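Albumin-1 (Psophocarpus tetragonolobus, PDB 1WBA) serves as a 2S seed storage protein, a nutrient reservoir that belongs to the family of legume Kunitz-type protease inhibitors. Local coordinates at residues G29-A34 and V47-N52; V33-E38 and E151-L156; I53-S58 and F82-H87; G89-V94 and K105-Y110; T129-F134 and S162-V167. One frame throughout, in Å; residues are numbered along the deposited sequence.

Interaction 1: G29-A34 and V47-N52; sequences GIDVVA and VKSTRN
Asp31 sets its CG opposite the backbone N (chi1 -163°), while Arg51 tucks its CG between its own backbone N and carbonyl carbon and then runs straight to NE. These torsions bring the two charged ends together. Arg51 grips the carboxylate side-on. Arg51 NE donates to Asp31 OD2 over 2.8 Å, and Arg51 NH2 donates to Asp31 OD1 over 2.9 Å. Both oxygens offer their syn lone pairs, and the carboxylate and guanidinium planes are only 9° apart. Each oxygen also has another donor. Ser49 OG bonds to Asp31 OD2 from above the carboxylate plane at 2.9 Å, and Val32 N meets Asp31 OD1 on its anti side. A water donates to Asp31 OD2 and accepts from Thr50 N. The carboxylate is thus fixed in rotation, and its many donors probably help keep it ionised.

Ser49 OG also accepts from Arg51 N, which makes an ST turn just after strand 45-48. That strand and strand 30-33 form a beta hairpin of the beta-trefoil fold known for Kunitz-type legume proteins. Asp31 and Val47 are an antiparallel hydrogen-bonded pair, with Asp31 N to Val47 O and Val47 N to Asp31 O both 2.9 Å. Past the next pair, Ile30 with Lys48, Ser49 N donates to Gly29 O at 2.8 Å in a nearly straight bond. Val33 forks over its partners. Its CG2 packs on Val47 CG2 at 3.9 Å, and its CG1 lies over a face of the Arg51 guanidinium. Lys48 turns away, and its NZ forms a salt bridge with Asp26.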
# COMPACT_ATOMS: atom_id res chain seq x y z
N GLY A 29 -0.30 -0.84 11.65
CA GLY A 29 -0.88 -0.20 10.49
C GLY A 29 0.12 0.58 9.66
O GLY A 29 1.34 0.53 9.88
N ILE A 30 -0.42 1.33 8.70
CA ILE A 30 0.36 2.15 7.77
C ILE A 30 0.57 3.54 8.38
O ILE A 30 -0.37 4.16 8.89
CB ILE A 30 -0.38 2.31 6.40
CG1 ILE A 30 -0.77 0.93 5.84
CG2 ILE A 30 0.49 3.10 5.41
CD1 ILE A 30 0.40 -0.03 5.70
N ASP A 31 1.78 4.07 8.23
CA ASP A 31 2.17 5.36 8.79
C ASP A 31 2.99 6.12 7.74
O ASP A 31 3.39 5.55 6.71
CB ASP A 31 3.02 5.06 10.03
CG ASP A 31 3.18 6.22 10.97
OD1 ASP A 31 2.78 7.37 10.70
OD2 ASP A 31 3.74 5.95 12.05
N VAL A 32 3.19 7.42 7.97
CA VAL A 32 3.98 8.25 7.07
C VAL A 32 4.95 9.00 7.98
O VAL A 32 4.53 9.71 8.90
CB VAL A 32 3.11 9.24 6.26
CG1 VAL A 32 3.98 10.01 5.29
CG2 VAL A 32 2.03 8.51 5.48
N VAL A 33 6.24 8.78 7.77
CA VAL A 33 7.30 9.39 8.57
C VAL A 33 8.45 9.80 7.66
O VAL A 33 8.46 9.48 6.48
CB VAL A 33 7.89 8.41 9.65
CG1 VAL A 33 6.82 7.96 10.62
CG2 VAL A 33 8.54 7.19 9.00
N ALA A 34 9.39 10.55 8.21
CA ALA A 34 10.56 10.95 7.44
C ALA A 34 11.58 9.84 7.66
O ALA A 34 11.69 9.31 8.77
CB ALA A 34 11.10 12.24 7.97
N VAL A 47 5.43 3.72 5.62
CA VAL A 47 6.03 2.63 6.38
C VAL A 47 5.01 1.87 7.21
O VAL A 47 3.85 2.28 7.32
CB VAL A 47 7.09 3.19 7.39
CG1 VAL A 47 8.11 4.05 6.68
CG2 VAL A 47 6.41 4.02 8.50
N LYS A 48 5.44 0.73 7.76
CA LYS A 48 4.60 -0.05 8.67
C LYS A 48 4.93 0.67 9.98
O LYS A 48 6.10 0.78 10.35
CB LYS A 48 5.09 -1.49 8.72
CG LYS A 48 4.40 -2.36 9.75
CD LYS A 48 4.65 -3.82 9.38
CE LYS A 48 4.20 -4.76 10.45
NZ LYS A 48 5.08 -4.59 11.61
N SER A 49 3.91 1.16 10.67
CA SER A 49 4.12 1.92 11.89
C SER A 49 4.81 1.23 13.05
O SER A 49 4.52 0.07 13.39
CB SER A 49 2.80 2.50 12.40
OG SER A 49 3.03 3.51 13.37
N THR A 50 5.70 1.99 13.67
CA THR A 50 6.40 1.54 14.86
C THR A 50 5.94 2.44 16.01
O THR A 50 6.52 2.43 17.08
CB THR A 50 7.95 1.61 14.68
OG1 THR A 50 8.33 2.92 14.24
CG2 THR A 50 8.42 0.60 13.65
N ARG A 51 4.87 3.20 15.80
CA ARG A 51 4.38 4.10 16.85
C ARG A 51 2.86 4.07 17.03
O ARG A 51 2.25 5.05 17.45
CB ARG A 51 4.83 5.53 16.59
CG ARG A 51 4.30 6.12 15.29
CD ARG A 51 4.86 7.52 15.03
NE ARG A 51 4.35 8.05 13.77
CZ ARG A 51 4.16 9.33 13.49
NH1 ARG A 51 4.44 10.28 14.38
NH2 ARG A 51 3.64 9.65 12.31
N ASN A 52 2.27 2.93 16.70
CA ASN A 52 0.82 2.73 16.83
C ASN A 52 -0.08 3.62 15.98
O ASN A 52 -1.23 3.88 16.36
CB ASN A 52 0.39 2.80 18.29
CG ASN A 52 1.15 1.83 19.16
OD1 ASN A 52 1.18 0.62 18.89
ND2 ASN A 52 1.83 2.34 20.18
O HOH W 1 6.20 4.62 12.31

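Interaction 2: V33-E38 and E151-L156; sequences VATGNE and EGKKRL
Thr35 and Lys153 mark the nearest backbone approach, CA to CA 7.1 Å, and the touching chains run at 116° to each other, which leaves side chains and a water to bridge the gap. Thr35 starts a type II' beta turn that ends at Glu38. Glu38 closes it twice: its N donates to Thr35 O, and its OE1 accepts from Thr35 N at 3.1 Å. Arg155 is extended from CG to NE and slides its guanidinium under Thr35. Thr35 OG1 sits over the centre of that flat group, 3.5 Å from Arg155 CZ. The hydroxyl's hydrogen bond is to Ser45, while Arg155 NE forms a salt bridge with Asp149 and NH1 bonds to Gln103. With an alanine here instead of the arginine, Asp149 would probably lose its charged mate and a gap would open beneath Thr35. Lys153 bends at chi2 (-50°) and chi3, which carries its CE to Val33 CG2 at 3.5 Å, tip to tip. Its NZ goes on to Thr50 OG1. Nearer the backbone, Lys153 CB touches Thr35 CG2 at 4.0 Å. At the exposed end one water accepts from Gly36 N and donates to Glu151 OE1, 2.6 Å from that oxygen. The arrangement is a beta turn in the loop between two hairpin strands, 30-33 and 45-48, of the beta-trefoil, packed on the start of strand 154-159.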
# COMPACT_ATOMS: atom_id res chain seq x y z
N VAL A 33 6.24 8.78 7.77
CA VAL A 33 7.30 9.39 8.57
C VAL A 33 8.45 9.80 7.66
O VAL A 33 8.46 9.48 6.48
CB VAL A 33 7.89 8.41 9.65
CG1 VAL A 33 6.82 7.96 10.62
CG2 VAL A 33 8.54 7.19 9.00
N ALA A 34 9.39 10.55 8.21
CA ALA A 34 10.56 10.95 7.44
C ALA A 34 11.58 9.84 7.66
O ALA A 34 11.69 9.31 8.77
CB ALA A 34 11.10 12.24 7.97
N THR A 35 12.22 9.40 6.59
CA THR A 35 13.27 8.39 6.70
C THR A 35 14.51 9.03 6.06
O THR A 35 14.39 10.02 5.34
CB THR A 35 12.94 7.06 5.94
OG1 THR A 35 12.74 7.32 4.54
CG2 THR A 35 11.73 6.39 6.53
N GLY A 36 15.69 8.48 6.34
CA GLY A 36 16.89 9.02 5.73
C GLY A 36 17.12 10.49 6.00
O GLY A 36 17.14 10.91 7.15
N ASN A 37 17.21 11.27 4.92
CA ASN A 37 17.47 12.71 4.98
C ASN A 37 16.21 13.58 4.91
O ASN A 37 16.30 14.81 4.83
CB ASN A 37 18.43 13.09 3.85
CG ASN A 37 19.68 12.22 3.84
OD1 ASN A 37 20.47 12.26 4.78
ND2 ASN A 37 19.83 11.39 2.81
N GLU A 38 15.05 12.94 4.95
CA GLU A 38 13.78 13.67 4.89
C GLU A 38 13.55 14.50 6.15
O GLU A 38 14.06 14.19 7.23
CB GLU A 38 12.61 12.69 4.67
CG GLU A 38 12.60 12.08 3.28
CD GLU A 38 11.57 10.98 3.09
OE1 GLU A 38 10.90 10.57 4.07
OE2 GLU A 38 11.43 10.50 1.95
N GLU A 151 17.74 3.55 11.11
CA GLU A 151 17.07 4.23 12.21
C GLU A 151 15.92 3.40 12.81
O GLU A 151 15.24 3.84 13.74
CB GLU A 151 16.55 5.61 11.77
CG GLU A 151 17.63 6.61 11.33
CD GLU A 151 18.26 6.23 10.01
OE1 GLU A 151 17.52 5.84 9.09
OE2 GLU A 151 19.50 6.30 9.89
N GLY A 152 15.67 2.23 12.24
CA GLY A 152 14.62 1.37 12.76
C GLY A 152 13.24 1.55 12.14
O GLY A 152 12.28 0.95 12.63
N LYS A 153 13.13 2.32 11.06
CA LYS A 153 11.83 2.50 10.43
C LYS A 153 11.59 1.31 9.50
O LYS A 153 12.52 0.80 8.86
CB LYS A 153 11.75 3.82 9.66
CG LYS A 153 12.10 5.10 10.46
CD LYS A 153 11.37 5.23 11.81
CE LYS A 153 9.85 5.30 11.65
NZ LYS A 153 9.06 5.39 12.94
N LYS A 154 10.34 0.84 9.47
CA LYS A 154 9.99 -0.30 8.63
C LYS A 154 9.43 0.16 7.29
O LYS A 154 8.22 0.22 7.09
CB LYS A 154 9.00 -1.19 9.37
CG LYS A 154 9.65 -1.81 10.58
CD LYS A 154 8.75 -2.84 11.23
CE LYS A 154 9.39 -3.36 12.51
NZ LYS A 154 10.86 -3.64 12.30
N ARG A 155 10.34 0.45 6.37
CA ARG A 155 9.97 0.93 5.04
C ARG A 155 9.29 -0.14 4.20
O ARG A 155 9.60 -1.33 4.31
CB ARG A 155 11.21 1.42 4.31
CG ARG A 155 12.02 2.47 5.05
CD ARG A 155 13.03 3.06 4.10
NE ARG A 155 14.05 3.86 4.76
CZ ARG A 155 14.94 4.59 4.09
NH1 ARG A 155 14.91 4.61 2.77
NH2 ARG A 155 15.91 5.24 4.74
N LEU A 156 8.32 0.29 3.39
CA LEU A 156 7.61 -0.62 2.49
C LEU A 156 8.40 -0.56 1.19
O LEU A 156 8.49 0.49 0.56
CB LEU A 156 6.17 -0.15 2.28
CG LEU A 156 5.22 -0.30 3.48
CD1 LEU A 156 3.82 0.02 3.07
CD2 LEU A 156 5.24 -1.69 3.99
O HOH W 2 15.09 6.54 8.62

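Interaction 3: I53-S58 and F82-H87; sequences IMYATS and FATDPH
Tyr55 and Phe82 make the tight part of the contact. Tyr55 CG is anti to the carbonyl carbon (chi1 -66°), which sends the ring toward Pro86 and His87. The Tyr55 edge turns to the Phe82 face in an offset edge-to-face pair, centroids 5.8 Å apart and planes at 82°. Tyr55 CB comes as near as 3.6 Å to Phe82 CD1. His87 extends the cluster by pointing its own edge at the Tyr55 face, with planes at 74°. At the edge of both rings a water joins Tyr55 OH to His87 NE2. Pro86, which follows a cis peptide bond, sets its CG 3.6 Å from Tyr55 OH. Loss of the tyrosine ring to an alanine is likely to leave a gap between Phe82 and His87 and rob His87 of the hydroxyl that shares its water. Thr57 CG2 touches Phe82 CD1 at 3.9 Å, and beside it Ala83 N donates to Ala56 O at 2.9 Å. The looser, watery side lies between Ala56 and Thr84. One water donates to Ala56 O and accepts from Thr84 N, and another accepts from Ala56 N and meets Thr84 OG1. Behind the cluster Phe82 rests on Val32 of strand 30-33 and Leu106 of strand 103-106, while Thr57 leans on Ile21 of strand 17-23.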
# COMPACT_ATOMS: atom_id res chain seq x y z
N ILE A 53 0.41 4.07 14.83
CA ILE A 53 -0.41 4.88 13.93
C ILE A 53 -0.95 3.92 12.87
O ILE A 53 -0.26 2.99 12.47
CB ILE A 53 0.41 5.98 13.19
CG1 ILE A 53 0.88 7.07 14.15
CG2 ILE A 53 -0.43 6.60 12.09
CD1 ILE A 53 -0.23 7.85 14.75
N MET A 54 -2.19 4.12 12.44
CA MET A 54 -2.77 3.29 11.39
C MET A 54 -3.70 4.13 10.55
O MET A 54 -4.89 4.26 10.86
CB MET A 54 -3.47 2.03 11.94
CG MET A 54 -4.18 2.16 13.26
SD MET A 54 -4.80 0.55 13.81
CE MET A 54 -3.34 -0.20 14.55
N TYR A 55 -3.13 4.74 9.51
CA TYR A 55 -3.91 5.60 8.62
C TYR A 55 -4.85 4.82 7.70
O TYR A 55 -4.50 3.75 7.17
CB TYR A 55 -2.97 6.47 7.77
CG TYR A 55 -2.16 7.51 8.53
CD1 TYR A 55 -2.72 8.26 9.58
CD2 TYR A 55 -0.83 7.77 8.18
CE1 TYR A 55 -1.98 9.25 10.23
CE2 TYR A 55 -0.08 8.77 8.83
CZ TYR A 55 -0.66 9.50 9.85
OH TYR A 55 0.06 10.47 10.50
N ALA A 56 -6.04 5.37 7.48
CA ALA A 56 -7.03 4.76 6.61
C ALA A 56 -6.71 5.18 5.18
O ALA A 56 -6.19 6.27 4.95
CB ALA A 56 -8.43 5.23 6.98
N THR A 57 -7.04 4.32 4.23
CA THR A 57 -6.80 4.57 2.82
C THR A 57 -8.04 4.24 1.97
O THR A 57 -8.82 3.34 2.31
CB THR A 57 -5.67 3.66 2.28
OG1 THR A 57 -5.89 2.31 2.71
CG2 THR A 57 -4.30 4.11 2.77
N SER A 58 -8.24 5.00 0.90
CA SER A 58 -9.32 4.69 -0.04
C SER A 58 -8.64 3.77 -1.05
O SER A 58 -7.46 3.99 -1.41
CB SER A 58 -9.80 5.93 -0.78
OG SER A 58 -10.26 6.88 0.16
N PHE A 82 -4.34 8.07 0.90
CA PHE A 82 -4.71 8.27 2.30
C PHE A 82 -6.05 9.00 2.36
O PHE A 82 -6.29 9.96 1.62
CB PHE A 82 -3.61 9.00 3.06
CG PHE A 82 -2.40 8.15 3.29
CD1 PHE A 82 -2.43 7.14 4.24
CD2 PHE A 82 -1.24 8.33 2.53
CE1 PHE A 82 -1.33 6.31 4.44
CE2 PHE A 82 -0.13 7.50 2.72
CZ PHE A 82 -0.18 6.48 3.67
N ALA A 83 -6.92 8.56 3.25
CA ALA A 83 -8.25 9.11 3.35
C ALA A 83 -8.45 10.15 4.41
O ALA A 83 -9.41 10.91 4.37
CB ALA A 83 -9.25 7.96 3.55
N THR A 84 -7.55 10.21 5.36
CA THR A 84 -7.70 11.16 6.43
C THR A 84 -6.52 12.11 6.61
O THR A 84 -5.47 11.98 5.96
CB THR A 84 -7.90 10.43 7.76
OG1 THR A 84 -6.67 9.78 8.12
CG2 THR A 84 -8.98 9.37 7.61
N ASP A 85 -6.73 13.10 7.47
CA ASP A 85 -5.67 14.03 7.81
C ASP A 85 -4.68 13.16 8.57
O ASP A 85 -5.08 12.18 9.20
CB ASP A 85 -6.20 15.14 8.72
CG ASP A 85 -7.22 16.03 8.03
OD1 ASP A 85 -7.00 16.46 6.88
OD2 ASP A 85 -8.25 16.32 8.66
N PRO A 86 -3.40 13.55 8.59
CA PRO A 86 -2.79 14.73 7.97
C PRO A 86 -2.43 14.62 6.49
O PRO A 86 -1.92 15.57 5.90
CB PRO A 86 -1.55 14.93 8.82
CG PRO A 86 -1.13 13.53 9.10
CD PRO A 86 -2.42 12.83 9.43
N HIS A 87 -2.71 13.48 5.86
CA HIS A 87 -2.35 13.28 4.47
C HIS A 87 -3.54 12.97 3.60
O HIS A 87 -3.45 12.17 2.67
CB HIS A 87 -1.33 12.14 4.36
CG HIS A 87 -0.18 12.28 5.30
ND1 HIS A 87 0.80 13.23 5.14
CD2 HIS A 87 0.11 11.62 6.45
CE1 HIS A 87 1.65 13.16 6.16
NE2 HIS A 87 1.25 12.19 6.97
O HOH W 3 2.24 11.22 9.42
O HOH W 4 -5.35 8.59 6.10
O HOH W 5 -6.93 7.32 9.28

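Interaction 4: G89-V94 and K105-Y110; sequences GDVWSV and KLAGRY
Asp90 and Arg109 meet at about a right angle, their carboxylate and guanidinium planes 49° apart. Arg109 NH1 donates to Asp90 OD1 over 3.2 Å, a salt bridge. The oxygen lies at the guanidinium edge, but the nitrogen comes from above the carboxylate plane. Arg109 bends at chi2 and chi3, which lets the same NH1 also donate to Ala107 O at 3.0 Å. A water ties the group together: it donates to Asp90 OD1 and Ala107 O and accepts from Val91 N. Leu106 CB sits over a guanidinium face of Arg109, and Leu106 CD1 touches Asp90 OD2 at 3.8 Å. These groups flank the open end of the beta hairpin made by strands 92-97 and 103-106, part of the beta-trefoil. Ala107 N donates to Val91 O at 2.9 Å, nearly in line with the carbonyl. Further on, Lys105 N donates to Ser93 O. Ser93 OG lies between its backbone N and carbonyl carbon (chi1 75°) and reaches Lys105 O at 2.9 Å, from above the carbonyl plane. The Ser93 N bond to that oxygen is weak. Ser93 CB packs on Ala107 CB at 3.6 Å. Lys105 leads its NZ away to a salt bridge with Glu38.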
# COMPACT_ATOMS: atom_id res chain seq x y z
N GLY A 89 -5.89 12.61 0.86
CA GLY A 89 -5.73 12.71 -0.57
C GLY A 89 -4.36 12.36 -1.10
O GLY A 89 -4.24 12.19 -2.30
N ASP A 90 -3.34 12.24 -0.25
CA ASP A 90 -2.01 11.89 -0.75
C ASP A 90 -2.05 10.48 -1.33
O ASP A 90 -2.54 9.56 -0.70
CB ASP A 90 -0.94 11.99 0.35
CG ASP A 90 -0.50 13.42 0.59
OD1 ASP A 90 -0.24 14.15 -0.40
OD2 ASP A 90 -0.42 13.83 1.76
N VAL A 91 -1.49 10.34 -2.52
CA VAL A 91 -1.50 9.07 -3.23
C VAL A 91 -0.23 8.27 -3.02
O VAL A 91 0.86 8.83 -2.95
CB VAL A 91 -1.72 9.36 -4.75
CG1 VAL A 91 -1.65 8.08 -5.57
CG2 VAL A 91 -3.06 10.06 -4.95
N TRP A 92 -0.37 6.95 -2.93
CA TRP A 92 0.80 6.08 -2.77
C TRP A 92 1.53 6.01 -4.10
O TRP A 92 0.90 5.90 -5.16
CB TRP A 92 0.36 4.67 -2.42
CG TRP A 92 -0.19 4.46 -1.04
CD1 TRP A 92 -0.69 5.40 -0.17
CD2 TRP A 92 -0.23 3.21 -0.35
NE1 TRP A 92 -1.02 4.80 1.03
CE2 TRP A 92 -0.75 3.46 0.95
CE3 TRP A 92 0.13 1.90 -0.69
CZ2 TRP A 92 -0.93 2.43 1.89
CZ3 TRP A 92 -0.03 0.88 0.25
CH2 TRP A 92 -0.56 1.16 1.53
N SER A 93 2.85 6.01 -4.07
CA SER A 93 3.62 5.92 -5.30
C SER A 93 4.87 5.12 -5.03
O SER A 93 5.24 4.92 -3.89
CB SER A 93 3.99 7.31 -5.83
OG SER A 93 5.04 7.92 -5.08
N VAL A 94 5.49 4.62 -6.10
CA VAL A 94 6.74 3.89 -5.98
C VAL A 94 7.84 4.76 -6.59
O VAL A 94 7.71 5.27 -7.71
CB VAL A 94 6.64 2.55 -6.72
CG1 VAL A 94 7.99 1.85 -6.78
CG2 VAL A 94 5.62 1.67 -6.00
N LYS A 105 6.55 6.02 -1.43
CA LYS A 105 6.66 7.40 -1.01
C LYS A 105 5.37 8.11 -1.36
O LYS A 105 4.59 7.64 -2.21
CB LYS A 105 7.79 8.10 -1.78
CG LYS A 105 9.20 7.51 -1.62
CD LYS A 105 9.78 7.83 -0.25
CE LYS A 105 11.30 7.67 -0.25
NZ LYS A 105 11.84 7.84 1.13
N LEU A 106 5.12 9.25 -0.72
CA LEU A 106 3.95 10.04 -1.05
C LEU A 106 4.23 10.54 -2.48
O LEU A 106 5.36 10.92 -2.80
CB LEU A 106 3.80 11.23 -0.10
CG LEU A 106 3.40 10.89 1.35
CD1 LEU A 106 3.02 12.18 2.05
CD2 LEU A 106 2.24 9.91 1.38
N ALA A 107 3.22 10.49 -3.33
CA ALA A 107 3.36 10.90 -4.72
C ALA A 107 3.51 12.40 -4.91
O ALA A 107 3.03 13.18 -4.08
CB ALA A 107 2.16 10.42 -5.52
N GLY A 108 4.18 12.77 -6.00
CA GLY A 108 4.36 14.17 -6.36
C GLY A 108 5.46 14.93 -5.69
O GLY A 108 5.50 16.15 -5.81
N ARG A 109 6.34 14.23 -5.00
CA ARG A 109 7.44 14.89 -4.29
C ARG A 109 8.78 14.53 -4.94
O ARG A 109 9.60 15.40 -5.19
CB ARG A 109 7.44 14.49 -2.81
CG ARG A 109 6.06 14.40 -2.16
CD ARG A 109 5.36 15.75 -2.09
NE ARG A 109 4.61 15.91 -0.84
CZ ARG A 109 3.40 15.42 -0.60
NH1 ARG A 109 2.74 14.71 -1.51
NH2 ARG A 109 2.84 15.63 0.59
N TYR A 110 9.00 13.25 -5.21
CA TYR A 110 10.23 12.79 -5.85
C TYR A 110 10.01 12.70 -7.34
O TYR A 110 8.94 12.28 -7.79
CB TYR A 110 10.65 11.43 -5.33
CG TYR A 110 11.15 11.49 -3.92
CD1 TYR A 110 12.43 11.98 -3.66
CD2 TYR A 110 10.36 11.08 -2.85
CE1 TYR A 110 12.90 12.05 -2.38
CE2 TYR A 110 10.83 11.15 -1.55
CZ TYR A 110 12.10 11.63 -1.33
OH TYR A 110 12.59 11.72 -0.06
O HOH W 6 0.36 12.73 -3.20

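Interaction 5: T129-F134 and S162-V167; sequences TYKLLF and SDPLVV
Tyr130 and Val167 join strands 130-136 and 166-171, an antiparallel strand pair of the beta-trefoil. They are a hydrogen-bonded pair. Tyr130 N donates to Val167 O at 2.8 Å, in the carbonyl plane. Val167 N returns the bond to Tyr130 O, also at 2.8 Å. Two CA-H...O contacts back them up, from Thr129 CA to Val167 O and from Val166 CA to Tyr130 O. Val167 CG1 is anti to the carbonyl carbon (chi1 -57°), which leaves CG2 between the backbone N and the carbonyl carbon, 3.6 Å from Tyr130 O. Val166 CG1 leans on Thr129 CB at 3.7 Å. Further along, the chains part. Direct backbone bonding gives way to a water that accepts from Leu132 N at 2.8 Å and lies 2.7 Å from Leu165 O. Close by, Lys131 and Pro164 run side by side, pointing the same way. The lysine is extended beyond CG, and its CD touches Pro164 CB at 3.7 Å. The contact there is aliphatic. Tyr130 swings its ring away from this strand pair, and its OH bonds to Tyr6 N. Strand 116-122 lies against strand 130-136, where Tyr130 and Leu132 touch Ile120. Strand 142-148 takes over next to the parted chains: Leu165 bonds to Ile144 through the backbone, and both Lys131 and Pro164 touch Asn143.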
# COMPACT_ATOMS: atom_id res chain seq x y z
N THR A 129 -6.82 -12.88 4.43
CA THR A 129 -5.48 -12.33 4.52
C THR A 129 -4.99 -12.11 3.07
O THR A 129 -5.21 -12.94 2.18
CB THR A 129 -4.52 -13.24 5.33
OG1 THR A 129 -4.34 -14.49 4.67
CG2 THR A 129 -5.05 -13.46 6.74
N TYR A 130 -4.34 -10.97 2.84
CA TYR A 130 -3.88 -10.60 1.51
C TYR A 130 -2.48 -10.03 1.48
O TYR A 130 -1.89 -9.77 2.52
CB TYR A 130 -4.84 -9.54 0.95
CG TYR A 130 -6.21 -10.09 0.79
CD1 TYR A 130 -6.55 -10.78 -0.37
CD2 TYR A 130 -7.14 -10.03 1.82
CE1 TYR A 130 -7.77 -11.40 -0.50
CE2 TYR A 130 -8.38 -10.66 1.71
CZ TYR A 130 -8.69 -11.34 0.55
OH TYR A 130 -9.91 -11.94 0.40
N LYS A 131 -1.96 -9.83 0.28
CA LYS A 131 -0.65 -9.22 0.10
C LYS A 131 -0.85 -8.20 -1.01
O LYS A 131 -1.79 -8.31 -1.80
CB LYS A 131 0.42 -10.24 -0.29
CG LYS A 131 0.21 -10.89 -1.61
CD LYS A 131 1.37 -11.79 -1.91
CE LYS A 131 1.07 -12.62 -3.13
NZ LYS A 131 2.26 -13.38 -3.56
N LEU A 132 0.02 -7.19 -1.04
CA LEU A 132 -0.05 -6.12 -2.04
C LEU A 132 1.10 -6.28 -3.02
O LEU A 132 2.20 -6.66 -2.64
CB LEU A 132 0.04 -4.75 -1.34
CG LEU A 132 -1.05 -4.43 -0.30
CD1 LEU A 132 -0.78 -3.06 0.32
CD2 LEU A 132 -2.42 -4.45 -0.94
N LEU A 133 0.84 -6.02 -4.30
CA LEU A 133 1.87 -6.13 -5.30
C LEU A 133 1.89 -4.81 -6.06
O LEU A 133 0.95 -4.03 -5.98
CB LEU A 133 1.59 -7.29 -6.28
CG LEU A 133 1.51 -8.71 -5.68
CD1 LEU A 133 0.09 -9.15 -5.57
CD2 LEU A 133 2.29 -9.67 -6.50
N PHE A 134 3.00 -4.53 -6.72
CA PHE A 134 3.10 -3.34 -7.54
C PHE A 134 3.40 -3.84 -8.93
O PHE A 134 4.34 -4.61 -9.15
CB PHE A 134 4.18 -2.37 -7.06
CG PHE A 134 4.31 -1.17 -7.95
CD1 PHE A 134 3.33 -0.19 -7.95
CD2 PHE A 134 5.39 -1.05 -8.81
CE1 PHE A 134 3.42 0.90 -8.82
CE2 PHE A 134 5.49 0.05 -9.68
CZ PHE A 134 4.50 1.02 -9.68
N SER A 162 11.07 -9.58 -2.29
CA SER A 162 10.57 -9.18 -0.98
C SER A 162 9.59 -10.22 -0.45
O SER A 162 8.77 -10.74 -1.21
CB SER A 162 9.86 -7.82 -1.04
OG SER A 162 10.77 -6.77 -1.30
N ASP A 163 9.72 -10.53 0.83
CA ASP A 163 8.81 -11.46 1.49
C ASP A 163 7.57 -10.58 1.64
O ASP A 163 7.64 -9.53 2.26
CB ASP A 163 9.39 -11.86 2.85
CG ASP A 163 8.51 -12.83 3.61
OD1 ASP A 163 7.91 -13.72 2.98
OD2 ASP A 163 8.44 -12.68 4.86
N PRO A 164 6.44 -10.96 1.02
CA PRO A 164 5.20 -10.18 1.08
C PRO A 164 4.70 -9.86 2.47
O PRO A 164 4.73 -10.70 3.37
CB PRO A 164 4.19 -11.09 0.37
CG PRO A 164 5.04 -11.98 -0.49
CD PRO A 164 6.21 -12.26 0.37
N LEU A 165 4.26 -8.62 2.66
CA LEU A 165 3.70 -8.20 3.94
C LEU A 165 2.26 -8.71 3.84
O LEU A 165 1.56 -8.41 2.88
CB LEU A 165 3.69 -6.66 4.01
CG LEU A 165 3.56 -5.87 5.32
CD1 LEU A 165 2.96 -4.51 4.98
CD2 LEU A 165 2.69 -6.55 6.35
N VAL A 166 1.83 -9.53 4.79
CA VAL A 166 0.47 -10.05 4.76
C VAL A 166 -0.39 -9.12 5.60
O VAL A 166 -0.08 -8.83 6.76
CB VAL A 166 0.38 -11.53 5.28
CG1 VAL A 166 -1.07 -12.02 5.27
CG2 VAL A 166 1.24 -12.44 4.43
N VAL A 167 -1.52 -8.71 5.04
CA VAL A 167 -2.40 -7.76 5.71
C VAL A 167 -3.86 -8.19 5.69
O VAL A 167 -4.24 -9.16 5.03
CB VAL A 167 -2.31 -6.37 5.01
CG1 VAL A 167 -0.88 -5.87 4.99
CG2 VAL A 167 -2.83 -6.46 3.56
O HOH W 7 2.17 -6.92 0.68

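Interaction 1 is the most buried, yet it holds a salt bridge, whereas interaction 2 lies nearer the surface and relies on side-chain packing and a water. They share Val33, and a backbone bond from Lys48 N to Lys154 O joins their strands 45-48 and 154-159. Interactions 1 and 4 each close a hairpin and carry an Asp-Arg pair, nearly coplanar in the first and skewed in the second. Interaction 3 is mainly aromatic. It meets interaction 4 through Trp92, whose ring packs on Phe82. Tyr110 of interaction 4 bonds to Glu38 of interaction 2. Interaction 5, mostly backbone, lies across the chain centre from interactions 3 and 4, and its Phe134 touches Val94.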